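Local atomic coordinates of Blr3880 protein (Bradyrhizobium japonicum, PDB entry 2OOD), a protein that probably catalyses the zinc-dependent hydrolytic deamination of guanine to xanthine and ammonia, a step of purine degradation. Residues F13-D18 with A28-H33; C229-H234 with P267-G272. One frame throughout, in Å; residues are numbered along the deposited sequence.

Interaction 1 of 2, residues F13-D18 with A28-H33; sequences FDFVDD and AAARFH
Asp14 and Arg31 face each other across two antiparallel strands, 11-15 and 30-33, which form a beta hairpin closed by a long loop. Two backbone bonds make them the hydrogen-bonded pair: Asp14 N gives to Arg31 O at 3.1 Å, and Arg31 N gives to Asp14 O at 2.7 Å. Their side chains, on the same face of the sheet, add a salt bridge, Asp14 OD2 to Arg31 NH1 at 2.7 Å. The carboxylate and guanidinium planes are turned 45° apart rather than laid flat edge against edge. Asp14 reaches its mate because CG sits between the backbone N and the carbonyl carbon (chi1 67°), while the arginine chain leaves extended and bends at chi3. Val16 CG1 then lies 3.4 Å from Arg31 NH2, an apolar methyl over one face of the planar cation. The opposite face of the hairpin is apolar: Phe13 CZ meets Ala30 CB at 3.8 Å, and Phe13 CD1 approaches Phe32 CD1 with the two side chains crossing at about a right angle. The small Ala30 lets both Phe13 and Phe15 lie close. Beyond this shell, helix 434-447 packs on Phe13 and Phe32, Trp379 meets the Phe15 ring edge-to-face, Phe398 N gives a second bond to Asp14 OD2, and Glu399 pairs with Arg31 NH2. With an alanine at Arg31, the carboxylates of Asp14 and Glu399 would probably lose the cation they share, and Val16 CG1 the flat group it covers. Where strand 11-15 ends and strand 30-33 is about to begin, Ala29 O receives Val16 N in a nearly straight bond of 2.9 Å, 172° at the hydrogen, and Asp17 N in a weak one of 3.4 Å.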
loop_
_atom_site.group_PDB
_atom_site.type_symbol
_atom_site.label_atom_id
_atom_site.label_comp_id
_atom_site.label_asym_id
_atom_site.label_seq_id
_atom_site.Cartn_x
_atom_site.Cartn_y
_atom_site.Cartn_z
ATOM N N PHE A 13 -18.679 7.141 -15.545
ATOM C CA PHE A 13 -18.586 7.878 -14.286
ATOM C C PHE A 13 -17.475 8.928 -14.389
ATOM O O PHE A 13 -16.305 8.588 -14.533
ATOM C CB PHE A 13 -18.265 6.918 -13.131
ATOM C CG PHE A 13 -18.366 7.545 -11.756
ATOM C CD1 PHE A 13 -19.503 7.364 -10.974
ATOM C CD2 PHE A 13 -17.324 8.307 -11.237
ATOM C CE1 PHE A 13 -19.597 7.934 -9.696
ATOM C CE2 PHE A 13 -17.416 8.877 -9.963
ATOM C CZ PHE A 13 -18.555 8.686 -9.199
ATOM N N ASP A 14 -17.834 10.203 -14.320
ATOM C CA ASP A 14 -16.825 11.252 -14.379
ATOM C C ASP A 14 -17.261 12.455 -13.548
ATOM O O ASP A 14 -18.315 12.429 -12.920
ATOM C CB ASP A 14 -16.520 11.635 -15.840
ATOM C CG ASP A 14 -17.687 12.310 -16.540
ATOM O OD1 ASP A 14 -18.854 11.917 -16.312
ATOM O OD2 ASP A 14 -17.423 13.234 -17.338
ATOM N N PHE A 15 -16.456 13.506 -13.536
ATOM C CA PHE A 15 -16.777 14.673 -12.728
ATOM C C PHE A 15 -17.033 15.951 -13.507
ATOM O O PHE A 15 -16.491 16.152 -14.592
ATOM C CB PHE A 15 -15.649 14.904 -11.722
ATOM C CG PHE A 15 -15.500 13.794 -10.728
ATOM C CD1 PHE A 15 -16.225 13.802 -9.547
ATOM C CD2 PHE A 15 -14.656 12.722 -10.982
ATOM C CE1 PHE A 15 -16.115 12.758 -8.630
ATOM C CE2 PHE A 15 -14.540 11.669 -10.065
ATOM C CZ PHE A 15 -15.272 11.693 -8.891
ATOM N N VAL A 16 -17.860 16.819 -12.935
ATOM C CA VAL A 16 -18.189 18.098 -13.549
ATOM C C VAL A 16 -17.829 19.238 -12.602
ATOM O O VAL A 16 -17.933 20.412 -12.962
ATOM C CB VAL A 16 -19.689 18.195 -13.880
ATOM C CG1 VAL A 16 -20.025 17.282 -15.038
ATOM C CG2 VAL A 16 -20.510 17.818 -12.662
ATOM N N ASP A 17 -17.403 18.883 -11.395
ATOM C CA ASP A 17 -17.020 19.869 -10.393
ATOM C C ASP A 17 -16.150 19.214 -9.325
ATOM O O ASP A 17 -15.938 18.000 -9.338
ATOM C CB ASP A 17 -18.271 20.458 -9.742
ATOM C CG ASP A 17 -18.022 21.818 -9.105
ATOM O OD1 ASP A 17 -16.867 22.311 -9.130
ATOM O OD2 ASP A 17 -19.000 22.393 -8.582
ATOM N N ASP A 18 -15.659 20.029 -8.401
ATOM C CA ASP A 18 -14.807 19.577 -7.305
ATOM C C ASP A 18 -15.647 19.045 -6.139
ATOM O O ASP A 18 -16.464 19.766 -5.585
ATOM C CB ASP A 18 -13.951 20.758 -6.836
ATOM C CG ASP A 18 -13.087 20.419 -5.648
ATOM O OD1 ASP A 18 -13.229 19.298 -5.115
ATOM O OD2 ASP A 18 -12.270 21.277 -5.247
ATOM N N ALA A 28 -23.156 15.510 -6.224
ATOM C CA ALA A 28 -23.381 16.641 -7.105
ATOM C C ALA A 28 -22.174 16.990 -7.960
ATOM O O ALA A 28 -22.301 17.725 -8.942
ATOM C CB ALA A 28 -23.786 17.850 -6.281
ATOM N N ALA A 29 -21.000 16.489 -7.595
ATOM C CA ALA A 29 -19.805 16.798 -8.370
ATOM C C ALA A 29 -19.579 15.730 -9.430
ATOM O O ALA A 29 -18.852 15.948 -10.400
ATOM C CB ALA A 29 -18.587 16.905 -7.448
ATOM N N ALA A 30 -20.222 14.579 -9.244
ATOM C CA ALA A 30 -20.099 13.456 -10.166
ATOM C C ALA A 30 -21.198 13.427 -11.230
ATOM O O ALA A 30 -22.228 14.094 -11.108
ATOM C CB ALA A 30 -20.103 12.147 -9.383
ATOM N N ARG A 31 -20.955 12.644 -12.274
ATOM C CA ARG A 31 -21.888 12.480 -13.385
ATOM C C ARG A 31 -21.915 10.990 -13.694
ATOM O O ARG A 31 -20.901 10.400 -14.054
ATOM C CB ARG A 31 -21.401 13.258 -14.608
ATOM C CG ARG A 31 -22.294 13.141 -15.815
ATOM C CD ARG A 31 -21.511 13.459 -17.076
ATOM N NE ARG A 31 -21.411 14.884 -17.379
ATOM C CZ ARG A 31 -20.413 15.426 -18.072
ATOM N NH1 ARG A 31 -19.425 14.667 -18.521
ATOM N NH2 ARG A 31 -20.407 16.722 -18.337
ATOM N N PHE A 32 -23.077 10.378 -13.548
ATOM C CA PHE A 32 -23.196 8.951 -13.783
ATOM C C PHE A 32 -24.199 8.576 -14.868
ATOM O O PHE A 32 -25.301 9.119 -14.925
ATOM C CB PHE A 32 -23.589 8.270 -12.479
ATOM C CG PHE A 32 -23.875 6.813 -12.620
ATOM C CD1 PHE A 32 -22.844 5.909 -12.832
ATOM C CD2 PHE A 32 -25.173 6.338 -12.500
ATOM C CE1 PHE A 32 -23.101 4.536 -12.919
ATOM C CE2 PHE A 32 -25.449 4.972 -12.584
ATOM C CZ PHE A 32 -24.409 4.068 -12.793
ATOM N N HIS A 33 -23.800 7.643 -15.729
ATOM C CA HIS A 33 -24.649 7.136 -16.803
ATOM C C HIS A 33 -24.569 5.624 -16.733
ATOM O O HIS A 33 -23.541 5.054 -17.081
ATOM C CB HIS A 33 -24.138 7.594 -18.170
ATOM C CG HIS A 33 -24.468 9.017 -18.493
ATOM N ND1 HIS A 33 -25.763 9.482 -18.555
ATOM C CD2 HIS A 33 -23.673 10.079 -18.766
ATOM C CE1 HIS A 33 -25.752 10.770 -18.850
ATOM N NE2 HIS A 33 -24.497 11.157 -18.983
#

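Interaction 2 of 2, residues C229-H234 with P267-G272; sequences CWVNTH and PKFSGG. With ZN (zinc ion), chain B; GUN (guanine), chain C.
Lys268 lays its extended chain over the indole of Trp230 at the start of two neighbouring parallel strands, 230-234 and 269-272, of the amidohydrolase TIM barrel. Lys268 CD stands 3.7 Å from the centroid of the six-membered ring, a CH-pi contact, and Lys268 NZ lies 4.0 Å from that centroid as a cation-pi partner. Lysine suits this partly exposed end: its methylenes coat the aromatic face while the ammonium reaches on to the backbone O of Asp228. Trp230 is buried, its NE1 held by Leu389 O. From Val231 and Phe269 onward the strand residues are buried. Four backbone bonds join the strands: the first is Val231 N to Lys268 O (2.9 Å, 174° at the hydrogen) and the last Gly272 N to Thr233 O (2.9 Å). On the face of Val231, Phe269 and Thr233 the fit is apolar: Phe269 CD1 meets Val231 CG1 at 3.9 Å, and Phe269 CZ meets Thr233 CG2 at 3.6 Å. With OG1 anti to the backbone N (chi1 -168°) and hydrogen-bonded to Pro205 O and Tyr259 OH, that methyl is left to face the ring. On the other face Asn232 touches strand 132-138, and Gly272 sets no side chain beside the imidazole of His234. Here His234 NE2 binds zinc at 2.2 Å, with His79, His81, Asp326, a water and, in the model, guanine N2, though the guanine's close pose is doubtful. The imidazole is held at both nitrogens, by zinc at NE2 and Arg206 O at ND1, which fixes its rotation.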
loop_
_atom_site.group_PDB
_atom_site.type_symbol
_atom_site.label_atom_id
_atom_site.label_comp_id
_atom_site.label_asym_id
_atom_site.label_seq_id
_atom_site.Cartn_x
_atom_site.Cartn_y
_atom_site.Cartn_z
ATOM N N CYS A 229 5.453 27.452 -21.881
ATOM C CA CYS A 229 6.020 26.254 -21.273
ATOM C C CYS A 229 5.709 26.093 -19.787
ATOM O O CYS A 229 5.562 27.072 -19.058
ATOM C CB CYS A 229 7.539 26.230 -21.452
ATOM S SG CYS A 229 8.114 25.722 -23.071
ATOM N N TRP A 230 5.621 24.839 -19.356
ATOM C CA TRP A 230 5.368 24.488 -17.965
ATOM C C TRP A 230 6.686 24.525 -17.188
ATOM O O TRP A 230 7.770 24.592 -17.780
ATOM C CB TRP A 230 4.809 23.067 -17.874
ATOM C CG TRP A 230 3.318 22.931 -18.043
ATOM C CD1 TRP A 230 2.436 22.525 -17.097
ATOM C CD2 TRP A 230 2.548 23.150 -19.239
ATOM N NE1 TRP A 230 1.167 22.470 -17.620
ATOM C CE2 TRP A 230 1.209 22.851 -18.933
ATOM C CE3 TRP A 230 2.863 23.571 -20.537
ATOM C CZ2 TRP A 230 0.183 22.959 -19.880
ATOM C CZ3 TRP A 230 1.834 23.675 -21.477
ATOM C CH2 TRP A 230 0.518 23.372 -21.139
ATOM N N VAL A 231 6.582 24.484 -15.861
ATOM C CA VAL A 231 7.750 24.450 -14.976
ATOM C C VAL A 231 7.472 23.288 -14.023
ATOM O O VAL A 231 6.428 23.244 -13.376
ATOM C CB VAL A 231 7.926 25.759 -14.162
ATOM C CG1 VAL A 231 9.233 25.711 -13.388
ATOM C CG2 VAL A 231 7.915 26.958 -15.087
ATOM N N ASN A 232 8.401 22.344 -13.948
ATOM C CA ASN A 232 8.226 21.157 -13.122
ATOM C C ASN A 232 9.424 20.956 -12.205
ATOM O O ASN A 232 10.562 20.952 -12.664
ATOM C CB ASN A 232 8.033 19.950 -14.052
ATOM C CG ASN A 232 7.862 18.641 -13.307
ATOM O OD1 ASN A 232 7.152 18.568 -12.303
ATOM N ND2 ASN A 232 8.494 17.591 -13.814
ATOM N N THR A 233 9.171 20.787 -10.909
ATOM C CA THR A 233 10.258 20.605 -9.944
ATOM C C THR A 233 9.819 19.927 -8.638
ATOM O O THR A 233 8.717 19.397 -8.543
ATOM C CB THR A 233 10.914 21.978 -9.603
ATOM O OG1 THR A 233 12.140 21.764 -8.898
ATOM C CG2 THR A 233 9.984 22.822 -8.751
ATOM N N HIS A 234 10.701 19.932 -7.642
ATOM C CA HIS A 234 10.411 19.352 -6.329
ATOM C C HIS A 234 10.512 20.433 -5.271
ATOM O O HIS A 234 11.301 21.366 -5.401
ATOM C CB HIS A 234 11.391 18.237 -5.999
ATOM C CG HIS A 234 11.364 17.115 -6.980
ATOM N ND1 HIS A 234 12.237 17.036 -8.041
ATOM C CD2 HIS A 234 10.557 16.034 -7.074
ATOM C CE1 HIS A 234 11.974 15.949 -8.744
ATOM N NE2 HIS A 234 10.959 15.322 -8.177
ATOM N N PRO A 267 1.198 30.065 -12.728
ATOM C CA PRO A 267 0.481 29.032 -13.489
ATOM C C PRO A 267 1.416 28.057 -14.192
ATOM O O PRO A 267 2.477 28.447 -14.677
ATOM C CB PRO A 267 -0.345 29.844 -14.476
ATOM C CG PRO A 267 -0.673 31.066 -13.688
ATOM C CD PRO A 267 0.666 31.401 -13.043
ATOM N N LYS A 268 1.018 26.789 -14.234
ATOM C CA LYS A 268 1.798 25.748 -14.890
ATOM C C LYS A 268 3.054 25.333 -14.131
ATOM O O LYS A 268 3.936 24.675 -14.688
ATOM C CB LYS A 268 2.163 26.176 -16.316
ATOM C CG LYS A 268 0.966 26.264 -17.256
ATOM C CD LYS A 268 1.388 26.649 -18.666
ATOM C CE LYS A 268 0.187 26.752 -19.591
ATOM N NZ LYS A 268 0.588 27.018 -20.999
ATOM N N PHE A 269 3.138 25.728 -12.866
ATOM C CA PHE A 269 4.267 25.347 -12.023
ATOM C C PHE A 269 3.806 24.182 -11.156
ATOM O O PHE A 269 2.713 24.224 -10.589
ATOM C CB PHE A 269 4.682 26.490 -11.099
ATOM C CG PHE A 269 5.677 26.085 -10.033
ATOM C CD1 PHE A 269 7.044 26.246 -10.236
ATOM C CD2 PHE A 269 5.245 25.565 -8.812
ATOM C CE1 PHE A 269 7.965 25.904 -9.235
ATOM C CE2 PHE A 269 6.164 25.221 -7.813
ATOM C CZ PHE A 269 7.519 25.394 -8.030
ATOM N N SER A 270 4.626 23.146 -11.046
ATOM C CA SER A 270 4.265 22.010 -10.215
ATOM C C SER A 270 5.403 21.715 -9.254
ATOM O O SER A 270 6.532 21.483 -9.682
ATOM C CB SER A 270 3.976 20.779 -11.077
ATOM O OG SER A 270 2.776 20.934 -11.812
ATOM N N GLY A 271 5.106 21.754 -7.958
ATOM C CA GLY A 271 6.114 21.463 -6.955
ATOM C C GLY A 271 5.789 20.129 -6.316
ATOM O O GLY A 271 4.809 20.019 -5.594
ATOM N N GLY A 272 6.604 19.114 -6.570
ATOM C CA GLY A 272 6.326 17.806 -6.011
ATOM C C GLY A 272 6.528 17.651 -4.517
ATOM O O GLY A 272 7.463 18.216 -3.959
HETATM ZN ZN ZN B . 10.198 13.223 -7.954
HETATM N N9 GUN C . 14.294 15.601 -6.373
HETATM C C8 GUN C . 15.448 15.573 -5.664
HETATM N N7 GUN C . 15.439 14.592 -4.809
HETATM C C5 GUN C . 14.277 13.912 -4.914
HETATM C C6 GUN C . 13.712 12.771 -4.254
HETATM O O6 GUN C . 14.327 12.164 -3.370
HETATM N N1 GUN C . 12.445 12.352 -4.652
HETATM C C2 GUN C . 11.750 13.020 -5.649
HETATM N N2 GUN C . 10.495 12.575 -6.035
HETATM N N3 GUN C . 12.263 14.074 -6.260
HETATM C C4 GUN C . 13.506 14.553 -5.925
HETATM O O HOH W 1 10.662 10.793 -7.322
#

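In the fold
Interaction 1 and interaction 2 do not touch: their centres lie 27 Å apart and their nearest atoms about 16 Å. Residues 229-234 and 267-272 both belong to the barrel, and 229-234 carries the zinc ligand His234 into the guanine pocket, whereas residues 13-18 and 28-33 form a hairpin at the side, away from that site, as expected of the smaller beta domain that accompanies the barrel in amidohydrolases. A path of strand pairing nevertheless joins them. Strand 11-15 runs beside strand 70-81, whose end supplies the zinc ligands His79 and His81; from there neighbouring strands lead round through 132-138, 160-166 and 199-205 to 230-234 and His234.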